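Local coordinates for nickel ABC transporter (Nickel-binding protein) (Bacillus halodurans, PDB 3T66) that probably serves as the extracellular solute-binding component of an ABC transporter, capturing nickel or peptide ligands for delivery to the membrane permease, at residues F17-S22 / Y478-N483; T33-R38 / F193-D198; G160-E165 / S186-V191. All coordinates share one frame; numbering follows the deposited sequence.

Contact 1. Residues F17-S22 / Y478-N483; sequences FLFNVS and YYMITN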
ATOM      1  N   PHE A  17      22.156  -3.578   5.419  1.00 49.52           N
ATOM      2  CA  PHE A  17      20.962  -2.960   4.894  1.00 48.67           C
ATOM      3  C   PHE A  17      20.531  -2.012   5.963  1.00 48.44           C
ATOM      4  O   PHE A  17      20.567  -2.319   7.171  1.00 48.03           O
ATOM      5  CB  PHE A  17      19.911  -4.021   4.600  1.00 48.54           C
ATOM      6  CG  PHE A  17      18.528  -3.489   4.380  1.00 47.96           C
ATOM      7  CD1 PHE A  17      18.083  -3.178   3.114  1.00 48.92           C
ATOM      8  CD2 PHE A  17      17.642  -3.354   5.426  1.00 47.33           C
ATOM      9  CE1 PHE A  17      16.795  -2.713   2.913  1.00 46.35           C
ATOM     10  CE2 PHE A  17      16.374  -2.886   5.219  1.00 44.47           C
ATOM     11  CZ  PHE A  17      15.954  -2.570   3.972  1.00 44.16           C
ATOM     12  N   LEU A  18      20.177  -0.830   5.489  1.00 48.81           N
ATOM     13  CA  LEU A  18      19.979   0.333   6.344  1.00 49.75           C
ATOM     14  C   LEU A  18      18.598   0.914   6.136  1.00 50.31           C
ATOM     15  O   LEU A  18      18.270   1.459   5.061  1.00 50.35           O
ATOM     16  CB  LEU A  18      21.048   1.397   6.110  1.00 48.86           C
ATOM     17  CG  LEU A  18      20.909   2.661   6.979  1.00 49.07           C
ATOM     18  CD1 LEU A  18      20.692   2.421   8.538  1.00 47.02           C
ATOM     19  CD2 LEU A  18      22.066   3.644   6.683  1.00 47.32           C
ATOM     20  N   PHE A  19      17.794   0.769   7.173  1.00 50.79           N
ATOM     21  CA  PHE A  19      16.387   0.881   6.980  1.00 51.77           C
ATOM     22  C   PHE A  19      15.807   2.208   7.460  1.00 53.09           C
ATOM     23  O   PHE A  19      16.419   2.991   8.173  1.00 53.67           O
ATOM     24  CB  PHE A  19      15.642  -0.324   7.572  1.00 50.96           C
ATOM     25  CG  PHE A  19      14.182  -0.310   7.288  1.00 48.64           C
ATOM     26  CD1 PHE A  19      13.714  -0.290   5.980  1.00 49.00           C
ATOM     27  CD2 PHE A  19      13.263  -0.290   8.316  1.00 47.93           C
ATOM     28  CE1 PHE A  19      12.325  -0.273   5.704  1.00 47.18           C
ATOM     29  CE2 PHE A  19      11.882  -0.270   8.063  1.00 44.81           C
ATOM     30  CZ  PHE A  19      11.421  -0.255   6.763  1.00 45.71           C
ATOM     31  N   ASN A  20      14.589   2.416   7.024  1.00 54.01           N
ATOM     32  CA  ASN A  20      13.843   3.636   7.102  1.00 54.81           C
ATOM     33  C   ASN A  20      13.517   4.125   8.517  1.00 54.77           C
ATOM     34  O   ASN A  20      13.479   5.319   8.775  1.00 54.66           O
ATOM     35  CB  ASN A  20      12.522   3.270   6.406  1.00 55.50           C
ATOM     36  CG  ASN A  20      11.933   4.381   5.699  1.00 56.04           C
ATOM     37  OD1 ASN A  20      12.510   5.454   5.668  1.00 59.88           O
ATOM     38  ND2 ASN A  20      10.774   4.164   5.106  1.00 58.71           N
ATOM     39  N   VAL A  21      13.277   3.158   9.408  1.00 54.74           N
ATOM     40  CA  VAL A  21      12.413   3.270  10.584  1.00 54.26           C
ATOM     41  C   VAL A  21      12.974   2.370  11.682  1.00 54.38           C
ATOM     42  O   VAL A  21      13.535   1.306  11.399  1.00 54.28           O
ATOM     43  CB  VAL A  21      11.005   2.739  10.221  1.00 54.50           C
ATOM     44  CG1 VAL A  21      10.088   2.676  11.433  1.00 54.24           C
ATOM     45  CG2 VAL A  21      10.383   3.557   9.057  1.00 54.97           C
ATOM     46  N   SER A  22      12.807   2.776  12.938  1.00 54.49           N
ATOM     47  CA  SER A  22      13.469   2.111  14.065  1.00 54.30           C
ATOM     48  C   SER A  22      12.424   1.401  14.892  1.00 54.47           C
ATOM     49  O   SER A  22      11.225   1.561  14.663  1.00 55.17           O
ATOM     50  CB  SER A  22      14.279   3.129  14.921  1.00 53.82           C
ATOM     51  N   TYR A 478       6.755  -5.263   1.906  1.00 48.80           N
ATOM     52  CA  TYR A 478       6.857  -6.154   3.031  1.00 48.18           C
ATOM     53  C   TYR A 478       8.120  -6.932   2.895  1.00 48.06           C
ATOM     54  O   TYR A 478       8.614  -7.479   3.856  1.00 48.71           O
ATOM     55  CB  TYR A 478       5.707  -7.129   3.069  1.00 47.99           C
ATOM     56  CG  TYR A 478       4.375  -6.473   3.278  1.00 48.23           C
ATOM     57  CD1 TYR A 478       4.275  -5.232   3.895  1.00 44.89           C
ATOM     58  CD2 TYR A 478       3.192  -7.109   2.861  1.00 48.15           C
ATOM     59  CE1 TYR A 478       3.038  -4.629   4.075  1.00 45.21           C
ATOM     60  CE2 TYR A 478       1.939  -6.509   3.044  1.00 47.06           C
ATOM     61  CZ  TYR A 478       1.869  -5.273   3.658  1.00 46.50           C
ATOM     62  OH  TYR A 478       0.629  -4.678   3.845  1.00 46.88           O
ATOM     63  N   TYR A 479       8.665  -6.972   1.697  1.00 47.48           N
ATOM     64  CA  TYR A 479       9.740  -7.886   1.444  1.00 46.83           C
ATOM     65  C   TYR A 479      10.984  -7.159   1.044  1.00 46.54           C
ATOM     66  O   TYR A 479      10.989  -6.376   0.103  1.00 47.07           O
ATOM     67  CB  TYR A 479       9.328  -8.902   0.398  1.00 46.44           C
ATOM     68  CG  TYR A 479       7.997  -9.452   0.705  1.00 46.78           C
ATOM     69  CD1 TYR A 479       7.797 -10.202   1.832  1.00 49.23           C
ATOM     70  CD2 TYR A 479       6.917  -9.178  -0.089  1.00 48.51           C
ATOM     71  CE1 TYR A 479       6.551 -10.704   2.143  1.00 49.39           C
ATOM     72  CE2 TYR A 479       5.659  -9.676   0.227  1.00 50.34           C
ATOM     73  CZ  TYR A 479       5.503 -10.433   1.343  1.00 49.74           C
ATOM     74  OH  TYR A 479       4.275 -10.915   1.678  1.00 55.75           O
ATOM     75  N   MET A 480      12.046  -7.419   1.798  1.00 46.28           N
ATOM     76  CA  MET A 480      13.306  -6.758   1.581  1.00 44.88           C
ATOM     77  C   MET A 480      14.400  -7.760   1.743  1.00 44.15           C
ATOM     78  O   MET A 480      15.024  -8.117   0.760  1.00 44.43           O
ATOM     79  CB  MET A 480      13.432  -5.614   2.542  1.00 45.30           C
ATOM     80  CG  MET A 480      12.127  -4.852   2.594  1.00 46.91           C
ATOM     81  SD  MET A 480      12.378  -3.284   3.332  1.00 53.81           S
ATOM     82  CE  MET A 480      10.698  -2.619   3.344  1.00 53.78           C
ATOM     83  N   ILE A 481      14.631  -8.281   2.938  1.00 43.05           N
ATOM     84  CA  ILE A 481      15.731  -9.229   3.039  1.00 41.88           C
ATOM     85  C   ILE A 481      15.124 -10.594   2.754  1.00 42.14           C
ATOM     86  O   ILE A 481      14.076 -10.897   3.311  1.00 42.22           O
ATOM     87  CB  ILE A 481      16.487  -9.151   4.425  1.00 41.98           C
ATOM     88  CG1 ILE A 481      17.157  -7.783   4.677  1.00 38.39           C
ATOM     89  CG2 ILE A 481      17.526 -10.259   4.540  1.00 42.10           C
ATOM     90  CD1 ILE A 481      18.015  -7.280   3.551  1.00 34.23           C
ATOM     91  N   THR A 482      15.743 -11.374   1.856  1.00 42.31           N
ATOM     92  CA  THR A 482      15.193 -12.663   1.337  1.00 42.72           C
ATOM     93  C   THR A 482      16.303 -13.589   0.870  1.00 43.44           C
ATOM     94  O   THR A 482      17.392 -13.142   0.562  1.00 45.42           O
ATOM     95  CB  THR A 482      14.266 -12.476   0.089  1.00 42.39           C
ATOM     96  OG1 THR A 482      15.047 -12.275  -1.097  1.00 42.10           O
ATOM     97  CG2 THR A 482      13.365 -11.293   0.233  1.00 41.73           C
ATOM     98  N   ASN A 483      16.020 -14.874   0.738  1.00 44.16           N
ATOM     99  CA  ASN A 483      17.026 -15.849   0.287  1.00 44.47           C
ATOM    100  C   ASN A 483      17.652 -15.537  -1.068  1.00 45.43           C
ATOM    101  O   ASN A 483      18.692 -16.035  -1.408  1.00 46.23           O
ATOM    102  CB  ASN A 483      16.445 -17.266   0.285  1.00 43.94           C
ATOM    103  CG  ASN A 483      15.207 -17.408  -0.609  1.00 44.33           C
ATOM    104  OD1 ASN A 483      14.632 -16.426  -1.101  1.00 42.56           O
ATOM    105  ND2 ASN A 483      14.793 -18.656  -0.826  1.00 46.01           N
TER
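The thioether of Met480 meets Phe17 and Phe19 at once, in two Met-aromatic contacts that tie the C-terminal segment 478-483, irregular in backbone, to the end of strand 14-19. The two backbones stay well apart, with 8.4 Å between the CA atoms of Phe17 and Ile481, and apolar side chains bridge the distance. On Phe17, CB lies 3.9 Å from CD1 of Ile481. The ring atoms CG and CD1 stay beside that same methyl, the isoleucine running antiparallel alongside the phenylalanine. At the far end of the ring, CZ touches SD of Met480 at 3.7 Å. CG of Phe17 anti to the backbone N (chi1 165°) turns the ring toward segment 478-483.

Met480 lies roughly perpendicular to both phenylalanine side chains, and its chain is extended beyond CG, which carries the sulfur past the tip of Phe17 to the second ring. SD stands 4.9 Å from the centroid of the Phe17 ring and is oblique to both ring planes. Met480 also packs on Arg38, Tyr215 and Trp471, while Ile481 rests on Val191 and Phe193 of strand 190-195. Asn20 CB sits over the centre of one face of the Phe19 ring. At the ring's rim, CE1 of Phe19 touches the terminal methyl and the sulfur of Met480, with CE 3.7 Å away and SD 3.8 Å.

Contact 2. Residues T33-R38 / F193-D198; sequences TYIPVR and FSFNED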
ATOM      1  N   THR A  33       6.062  -2.432  12.568  1.00 66.68           N
ATOM      2  CA  THR A  33       7.101  -1.870  11.730  1.00 65.12           C
ATOM      3  C   THR A  33       7.446  -2.901  10.720  1.00 63.32           C
ATOM      4  O   THR A  33       8.053  -2.642   9.718  1.00 62.57           O
ATOM      5  CB  THR A  33       8.288  -1.648  12.549  1.00 65.51           C
ATOM      6  OG1 THR A  33       8.130  -2.414  13.732  1.00 67.67           O
ATOM      7  CG2 THR A  33       8.357  -0.237  12.928  1.00 65.67           C
ATOM      8  N   TYR A  34       7.026  -4.097  11.047  1.00 61.51           N
ATOM      9  CA  TYR A  34       7.055  -5.268  10.169  1.00 59.80           C
ATOM     10  C   TYR A  34       8.431  -5.777   9.913  1.00 58.42           C
ATOM     11  O   TYR A  34       8.664  -6.525   8.972  1.00 59.04           O
ATOM     12  CB  TYR A  34       6.362  -5.011   8.842  1.00 59.97           C
ATOM     13  CG  TYR A  34       4.915  -4.611   8.953  1.00 61.19           C
ATOM     14  CD1 TYR A  34       4.208  -4.755  10.146  1.00 61.70           C
ATOM     15  CD2 TYR A  34       4.245  -4.090   7.850  1.00 62.19           C
ATOM     16  CE1 TYR A  34       2.877  -4.380  10.235  1.00 63.71           C
ATOM     17  CE2 TYR A  34       2.919  -3.722   7.927  1.00 63.18           C
ATOM     18  CZ  TYR A  34       2.232  -3.876   9.113  1.00 64.14           C
ATOM     19  OH  TYR A  34       0.898  -3.523   9.165  1.00 65.61           O
ATOM     20  N   ILE A  35       9.335  -5.382  10.784  1.00 56.57           N
ATOM     21  CA  ILE A  35      10.733  -5.620  10.610  1.00 54.60           C
ATOM     22  C   ILE A  35      11.029  -7.102  10.654  1.00 53.18           C
ATOM     23  O   ILE A  35      11.821  -7.588   9.864  1.00 53.20           O
ATOM     24  CB  ILE A  35      11.500  -4.825  11.639  1.00 54.61           C
ATOM     25  CG1 ILE A  35      11.078  -3.330  11.491  1.00 55.53           C
ATOM     26  CG2 ILE A  35      12.993  -5.160  11.581  1.00 54.99           C
ATOM     27  CD1 ILE A  35      12.181  -2.234  11.242  1.00 54.31           C
ATOM     28  N   PRO A  36      10.358  -7.844  11.535  1.00 51.89           N
ATOM     29  CA  PRO A  36      10.604  -9.288  11.503  1.00 50.86           C
ATOM     30  C   PRO A  36      10.559  -9.874  10.108  1.00 50.02           C
ATOM     31  O   PRO A  36      11.508 -10.550   9.684  1.00 50.73           O
ATOM     32  CB  PRO A  36       9.474  -9.831  12.351  1.00 50.76           C
ATOM     33  CG  PRO A  36       9.353  -8.756  13.429  1.00 51.14           C
ATOM     34  CD  PRO A  36       9.569  -7.448  12.717  1.00 51.41           C
ATOM     35  N   VAL A  37       9.488  -9.593   9.385  1.00 48.86           N
ATOM     36  CA  VAL A  37       9.344 -10.076   8.023  1.00 47.44           C
ATOM     37  C   VAL A  37      10.335  -9.385   7.090  1.00 46.50           C
ATOM     38  O   VAL A  37      10.916 -10.042   6.202  1.00 45.61           O
ATOM     39  CB  VAL A  37       7.894  -9.935   7.523  1.00 47.58           C
ATOM     40  CG1 VAL A  37       7.768 -10.272   6.031  1.00 47.22           C
ATOM     41  CG2 VAL A  37       7.004 -10.838   8.315  1.00 47.30           C
ATOM     42  N   ARG A  38      10.552  -8.091   7.307  1.00 45.46           N
ATOM     43  CA  ARG A  38      11.475  -7.330   6.453  1.00 45.78           C
ATOM     44  C   ARG A  38      12.931  -7.819   6.492  1.00 45.21           C
ATOM     45  O   ARG A  38      13.649  -7.809   5.478  1.00 45.46           O
ATOM     46  CB  ARG A  38      11.362  -5.836   6.701  1.00 45.49           C
ATOM     47  CG  ARG A  38      10.018  -5.335   6.213  1.00 49.05           C
ATOM     48  CD  ARG A  38       9.765  -3.871   6.510  1.00 52.53           C
ATOM     49  NE  ARG A  38       8.344  -3.550   6.362  1.00 54.65           N
ATOM     50  CZ  ARG A  38       7.867  -2.361   6.005  1.00 54.54           C
ATOM     51  NH1 ARG A  38       8.688  -1.378   5.721  1.00 55.39           N
ATOM     52  NH2 ARG A  38       6.567  -2.166   5.894  1.00 53.43           N
ATOM     53  N   PHE A 193      20.998  -5.595   9.663  1.00 53.14           N
ATOM     54  CA  PHE A 193      19.779  -4.830   9.376  1.00 54.23           C
ATOM     55  C   PHE A 193      19.706  -3.740  10.406  1.00 54.50           C
ATOM     56  O   PHE A 193      19.442  -4.026  11.567  1.00 54.79           O
ATOM     57  CB  PHE A 193      18.532  -5.740   9.532  1.00 53.96           C
ATOM     58  CG  PHE A 193      17.253  -5.143   9.007  1.00 52.05           C
ATOM     59  CD1 PHE A 193      16.616  -4.107   9.675  1.00 52.41           C
ATOM     60  CD2 PHE A 193      16.657  -5.658   7.875  1.00 51.26           C
ATOM     61  CE1 PHE A 193      15.408  -3.569   9.190  1.00 52.09           C
ATOM     62  CE2 PHE A 193      15.457  -5.134   7.381  1.00 50.02           C
ATOM     63  CZ  PHE A 193      14.838  -4.087   8.039  1.00 50.30           C
ATOM     64  N   SER A 194      19.915  -2.506   9.998  1.00 55.15           N
ATOM     65  CA  SER A 194      19.984  -1.441  10.978  1.00 56.50           C
ATOM     66  C   SER A 194      19.146  -0.262  10.538  1.00 57.63           C
ATOM     67  O   SER A 194      18.803  -0.146   9.345  1.00 58.26           O
ATOM     68  CB  SER A 194      21.428  -0.988  11.132  1.00 55.99           C
ATOM     69  OG  SER A 194      21.835  -0.489   9.897  1.00 54.36           O
ATOM     70  N   PHE A 195      18.854   0.624  11.495  1.00 58.16           N
ATOM     71  CA  PHE A 195      17.908   1.726  11.297  1.00 58.39           C
ATOM     72  C   PHE A 195      18.501   3.096  11.500  1.00 59.55           C
ATOM     73  O   PHE A 195      19.249   3.335  12.445  1.00 60.27           O
ATOM     74  CB  PHE A 195      16.779   1.657  12.303  1.00 57.34           C
ATOM     75  CG  PHE A 195      16.605   0.331  12.942  1.00 55.61           C
ATOM     76  CD1 PHE A 195      16.290  -0.784  12.195  1.00 54.35           C
ATOM     77  CD2 PHE A 195      16.683   0.211  14.308  1.00 54.07           C
ATOM     78  CE1 PHE A 195      16.090  -1.987  12.801  1.00 53.87           C
ATOM     79  CE2 PHE A 195      16.468  -0.996  14.927  1.00 53.61           C
ATOM     80  CZ  PHE A 195      16.172  -2.097  14.178  1.00 52.95           C
ATOM     81  N   ASN A 196      18.099   4.017  10.647  1.00 60.46           N
ATOM     82  CA  ASN A 196      18.401   5.399  10.847  1.00 61.43           C
ATOM     83  C   ASN A 196      17.327   6.295  10.268  1.00 62.16           C
ATOM     84  O   ASN A 196      17.128   6.323   9.046  1.00 61.24           O
ATOM     85  CB  ASN A 196      19.727   5.737  10.208  1.00 61.86           C
ATOM     86  CG  ASN A 196      20.174   7.129  10.554  1.00 62.89           C
ATOM     87  OD1 ASN A 196      20.939   7.318  11.490  1.00 63.18           O
ATOM     88  ND2 ASN A 196      19.660   8.123   9.828  1.00 64.39           N
ATOM     89  N   GLU A 197      16.666   7.053  11.148  1.00 63.79           N
ATOM     90  CA  GLU A 197      15.506   7.871  10.745  1.00 65.31           C
ATOM     91  C   GLU A 197      15.827   9.115   9.892  1.00 65.72           C
ATOM     92  O   GLU A 197      14.925   9.747   9.394  1.00 66.41           O
ATOM     93  CB  GLU A 197      14.544   8.144  11.927  1.00 65.51           C
ATOM     94  CG  GLU A 197      14.087   6.827  12.704  1.00 69.12           C
ATOM     95  CD  GLU A 197      12.690   6.889  13.412  1.00 74.49           C
ATOM     96  OE1 GLU A 197      11.979   7.920  13.338  1.00 77.38           O
ATOM     97  OE2 GLU A 197      12.279   5.885  14.051  1.00 76.14           O
ATOM     98  N   ASP A 198      17.099   9.421   9.656  1.00 66.20           N
ATOM     99  CA  ASP A 198      17.455  10.586   8.868  1.00 66.74           C
ATOM    100  C   ASP A 198      17.851  10.249   7.441  1.00 66.77           C
ATOM    101  O   ASP A 198      18.840   9.551   7.185  1.00 66.53           O
ATOM    102  CB  ASP A 198      18.584  11.372   9.543  1.00 67.89           C
ATOM    103  CG  ASP A 198      18.960  12.669   8.775  1.00 70.14           C
ATOM    104  OD1 ASP A 198      18.634  13.769   9.302  1.00 73.48           O
ATOM    105  OD2 ASP A 198      19.554  12.589   7.656  1.00 68.99           O
TER
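Arg38 and Phe193 have the nearest CA atoms, 9.2 Å apart, where the short helix 35-38 lies over strand 190-195. Tyr34 occupies the N-cap position, and its carbonyl O receives the backbone N of Arg38 at 3.0 Å, which defines a single helical turn. The side chains of Phe193 and Phe195, two residues apart on the strand, both reach toward this turn.

Phe193 does most of the touching. Its CG is anti to the backbone N (chi1 -169°), which turns the ring toward helix 35-38. Its CE1 meets CG2 of Ile35 at 3.8 Å and, a little farther off, the CD1 of the same residue. On the other side of the ring tip, CE2 approaches the carbonyl O of Arg38 at 3.7 Å, and CZ lies near Arg38 CB. The arginine chain is extended from CG to NE and carries its guanidinium to where Thr33 O lies above one face. Ile35 CD1 also reaches CE1 of Phe195, an atom lying in plane at the edge of the Phe193 ring. An alanine in place of Phe193 is likely to leave Ile35 CG2 and Arg38 CB without the ring they pack on, opening a gap between helix and strand.

In this family 5 solute-binding protein the one-turn helix thus packs on a sheet: strand 190-195 pairs parallel with strand 14-19 and antiparallel with strand 172-177, and Ile35 touches Phe19 and Leu173 on these neighbours.

Contact 3. Residues G160-E165 / S186-V191; sequences GPFALE and SKLDSV
Phe162 reaches across to Val191, Leu188 and Ser186 between backbones whose nearest CA atoms, those of Phe162 and Ser190, are 8.1 Å apart, because strands 162-168 and 190-195 do not pair directly: strand 172-177 is antiparallel to both and joins them.

The ring of Phe162 spans the distance. Its CG is anti to the carbonyl carbon (chi1 -66°), and the ring is turned so that its tip, CZ, becomes the meeting point for three residues of the other segment. Val191 lies over one face: its CG2 stands 4.2 Å from the centroid of the Phe162 ring and only 14° off the ring normal, a CH-pi contact displaced somewhat toward the rim. Leu188 approaches obliquely, with CD1 4.0 Å from Phe162 CZ. Ser186 also comes in obliquely, its CB lying 3.5 Å from that CZ.

The serine has a second task. Its OG accepts a hydrogen bond from the backbone N of Leu188 at 3.2 Å, with an N-H...O angle of 156°. The hydroxyl oxygen thus ties the chain back on itself, so that Ser186 and Leu188 can both lean on the same aromatic ring. Beyond the two segments, Phe162 also packs on Leu175 of the intervening strand and on Ile481, while Asp189 forms a salt bridge with Arg177. The side chain of Ser186 is about 11 Å from a bound calcium ion. It is about 8 Å from that of Asp179, a residue seen to bind calcium in this protein, although none is bound to it in this chain.

Ser186 and Leu188 form an ST turn that leads into strand 190-195, the last of three successive antiparallel strands, a meander-like unit within the solute-binding fold.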
ATOM      1  N   GLY A 160      11.818 -17.738   8.653  1.00 42.82           N
ATOM      2  CA  GLY A 160      12.638 -17.044   7.652  1.00 42.08           C
ATOM      3  C   GLY A 160      13.987 -17.693   7.363  1.00 41.93           C
ATOM      4  O   GLY A 160      14.539 -18.459   8.167  1.00 41.79           O
ATOM      5  N   PRO A 161      14.539 -17.369   6.209  1.00 41.41           N
ATOM      6  CA  PRO A 161      15.902 -17.642   5.835  1.00 41.10           C
ATOM      7  C   PRO A 161      16.954 -16.966   6.752  1.00 40.86           C
ATOM      8  O   PRO A 161      18.153 -17.220   6.585  1.00 41.59           O
ATOM      9  CB  PRO A 161      15.985 -16.963   4.469  1.00 41.15           C
ATOM     10  CG  PRO A 161      15.132 -15.762   4.641  1.00 39.98           C
ATOM     11  CD  PRO A 161      13.922 -16.418   5.280  1.00 41.08           C
ATOM     12  N   PHE A 162      16.573 -16.089   7.670  1.00 40.11           N
ATOM     13  CA  PHE A 162      17.621 -15.551   8.573  1.00 40.76           C
ATOM     14  C   PHE A 162      17.220 -15.669   9.988  1.00 42.01           C
ATOM     15  O   PHE A 162      16.157 -15.219  10.379  1.00 43.16           O
ATOM     16  CB  PHE A 162      18.079 -14.110   8.236  1.00 39.10           C
ATOM     17  CG  PHE A 162      18.760 -14.045   6.957  1.00 36.80           C
ATOM     18  CD1 PHE A 162      20.045 -14.488   6.841  1.00 39.05           C
ATOM     19  CD2 PHE A 162      18.084 -13.697   5.831  1.00 37.21           C
ATOM     20  CE1 PHE A 162      20.671 -14.530   5.619  1.00 40.51           C
ATOM     21  CE2 PHE A 162      18.688 -13.728   4.584  1.00 40.06           C
ATOM     22  CZ  PHE A 162      19.979 -14.148   4.473  1.00 41.66           C
ATOM     23  N   ALA A 163      18.050 -16.306  10.770  1.00 43.15           N
ATOM     24  CA  ALA A 163      17.740 -16.331  12.161  1.00 45.22           C
ATOM     25  C   ALA A 163      18.424 -15.147  12.866  1.00 46.62           C
ATOM     26  O   ALA A 163      19.423 -14.596  12.404  1.00 45.97           O
ATOM     27  CB  ALA A 163      18.114 -17.656  12.787  1.00 44.52           C
ATOM     28  N   LEU A 164      17.852 -14.784  14.008  1.00 48.75           N
ATOM     29  CA  LEU A 164      18.287 -13.641  14.759  1.00 50.02           C
ATOM     30  C   LEU A 164      19.506 -14.006  15.584  1.00 50.44           C
ATOM     31  O   LEU A 164      19.486 -14.986  16.290  1.00 50.53           O
ATOM     32  CB  LEU A 164      17.133 -13.194  15.636  1.00 49.86           C
ATOM     33  CG  LEU A 164      17.389 -11.986  16.517  1.00 51.34           C
ATOM     34  CD1 LEU A 164      17.837 -10.782  15.722  1.00 51.64           C
ATOM     35  CD2 LEU A 164      16.045 -11.733  17.149  1.00 54.77           C
ATOM     36  N   GLU A 165      20.569 -13.223  15.482  1.00 51.41           N
ATOM     37  CA  GLU A 165      21.775 -13.512  16.238  1.00 52.39           C
ATOM     38  C   GLU A 165      21.805 -12.667  17.494  1.00 52.42           C
ATOM     39  O   GLU A 165      22.127 -13.185  18.549  1.00 51.77           O
ATOM     40  CB  GLU A 165      23.034 -13.238  15.406  1.00 52.34           C
ATOM     41  CG  GLU A 165      24.286 -13.922  15.928  1.00 55.87           C
ATOM     42  CD  GLU A 165      25.530 -13.035  15.839  1.00 60.56           C
ATOM     43  OE1 GLU A 165      25.681 -12.101  16.673  1.00 60.67           O
ATOM     44  OE2 GLU A 165      26.368 -13.283  14.936  1.00 62.97           O
ATOM     45  N   SER A 186      19.945 -19.153   1.883  1.00 45.79           N
ATOM     46  CA  SER A 186      20.607 -17.982   1.343  1.00 46.72           C
ATOM     47  C   SER A 186      21.992 -18.370   0.970  1.00 47.11           C
ATOM     48  O   SER A 186      22.485 -19.310   1.518  1.00 48.54           O
ATOM     49  CB  SER A 186      20.712 -16.948   2.447  1.00 46.52           C
ATOM     50  OG  SER A 186      21.000 -15.674   1.894  1.00 49.63           O
ATOM     51  N   LYS A 187      22.652 -17.671   0.067  1.00 47.85           N
ATOM     52  CA  LYS A 187      24.099 -17.888  -0.059  1.00 48.86           C
ATOM     53  C   LYS A 187      24.866 -16.909   0.796  1.00 49.42           C
ATOM     54  O   LYS A 187      26.085 -16.955   0.869  1.00 50.67           O
ATOM     55  CB  LYS A 187      24.571 -17.786  -1.487  1.00 48.87           C
ATOM     56  CG  LYS A 187      24.020 -18.871  -2.332  1.00 51.07           C
ATOM     57  CD  LYS A 187      24.658 -18.809  -3.665  1.00 55.75           C
ATOM     58  CE  LYS A 187      23.863 -19.668  -4.591  1.00 60.35           C
ATOM     59  NZ  LYS A 187      24.626 -20.015  -5.831  1.00 65.34           N
ATOM     60  N   LEU A 188      24.136 -16.022   1.422  1.00 49.55           N
ATOM     61  CA  LEU A 188      24.704 -15.007   2.238  1.00 49.31           C
ATOM     62  C   LEU A 188      25.182 -15.565   3.515  1.00 50.02           C
ATOM     63  O   LEU A 188      24.496 -16.298   4.150  1.00 50.43           O
ATOM     64  CB  LEU A 188      23.624 -14.046   2.586  1.00 48.82           C
ATOM     65  CG  LEU A 188      23.352 -12.979   1.582  1.00 49.55           C
ATOM     66  CD1 LEU A 188      22.478 -12.026   2.258  1.00 48.60           C
ATOM     67  CD2 LEU A 188      24.615 -12.345   1.219  1.00 50.36           C
ATOM     68  N   ASP A 189      26.398 -15.252   3.887  1.00 51.00           N
ATOM     69  CA  ASP A 189      26.870 -15.653   5.168  1.00 50.59           C
ATOM     70  C   ASP A 189      26.135 -14.925   6.308  1.00 49.72           C
ATOM     71  O   ASP A 189      25.774 -15.533   7.269  1.00 49.69           O
ATOM     72  CB  ASP A 189      28.411 -15.688   5.190  1.00 50.78           C
ATOM     73  CG  ASP A 189      29.001 -16.861   4.355  1.00 55.53           C
ATOM     74  OD1 ASP A 189      28.597 -17.987   4.567  1.00 57.59           O
ATOM     75  OD2 ASP A 189      29.872 -16.704   3.491  1.00 61.01           O
ATOM     76  N   SER A 190      25.874 -13.629   6.181  1.00 49.92           N
ATOM     77  CA  SER A 190      25.156 -12.866   7.223  1.00 49.83           C
ATOM     78  C   SER A 190      24.567 -11.502   6.823  1.00 49.74           C
ATOM     79  O   SER A 190      24.981 -10.930   5.865  1.00 49.97           O
ATOM     80  CB  SER A 190      26.085 -12.635   8.379  1.00 49.83           C
ATOM     81  OG  SER A 190      26.920 -11.552   8.079  1.00 49.62           O
ATOM     82  N   VAL A 191      23.630 -10.956   7.588  1.00 49.90           N
ATOM     83  CA  VAL A 191      23.082  -9.606   7.292  1.00 49.64           C
ATOM     84  C   VAL A 191      23.013  -8.772   8.544  1.00 50.47           C
ATOM     85  O   VAL A 191      22.507  -9.234   9.587  1.00 49.60           O
ATOM     86  CB  VAL A 191      21.604  -9.624   6.804  1.00 49.52           C
ATOM     87  CG1 VAL A 191      21.070  -8.219   6.596  1.00 47.09           C
ATOM     88  CG2 VAL A 191      21.448 -10.433   5.567  1.00 49.31           C
TER

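In the fold
All three contacts are largely buried, though Arg38 in contact 2 is partly exposed. Contacts 2 and 3 use strand 190-195, and contact 1 lies on strand 14-19, its neighbour in the sheet. The centres of contacts 1 and 2 are about 6 Å apart: the ring of Phe17 meets that of Phe193, and Ile481 N probably donates to Arg38 O. Contact 3 lies farther from the centre of the chain, about 27 Å against 16 and 17 Å, and is flanked by solvent-exposed residues; Ile481 links contact 1 to it. The chemistry shifts accordingly, from sulfur against aromatic rings in contact 1, through aliphatic and aromatic packing in contact 2, to a ring gathered round a hydrogen-bonded turn in contact 3.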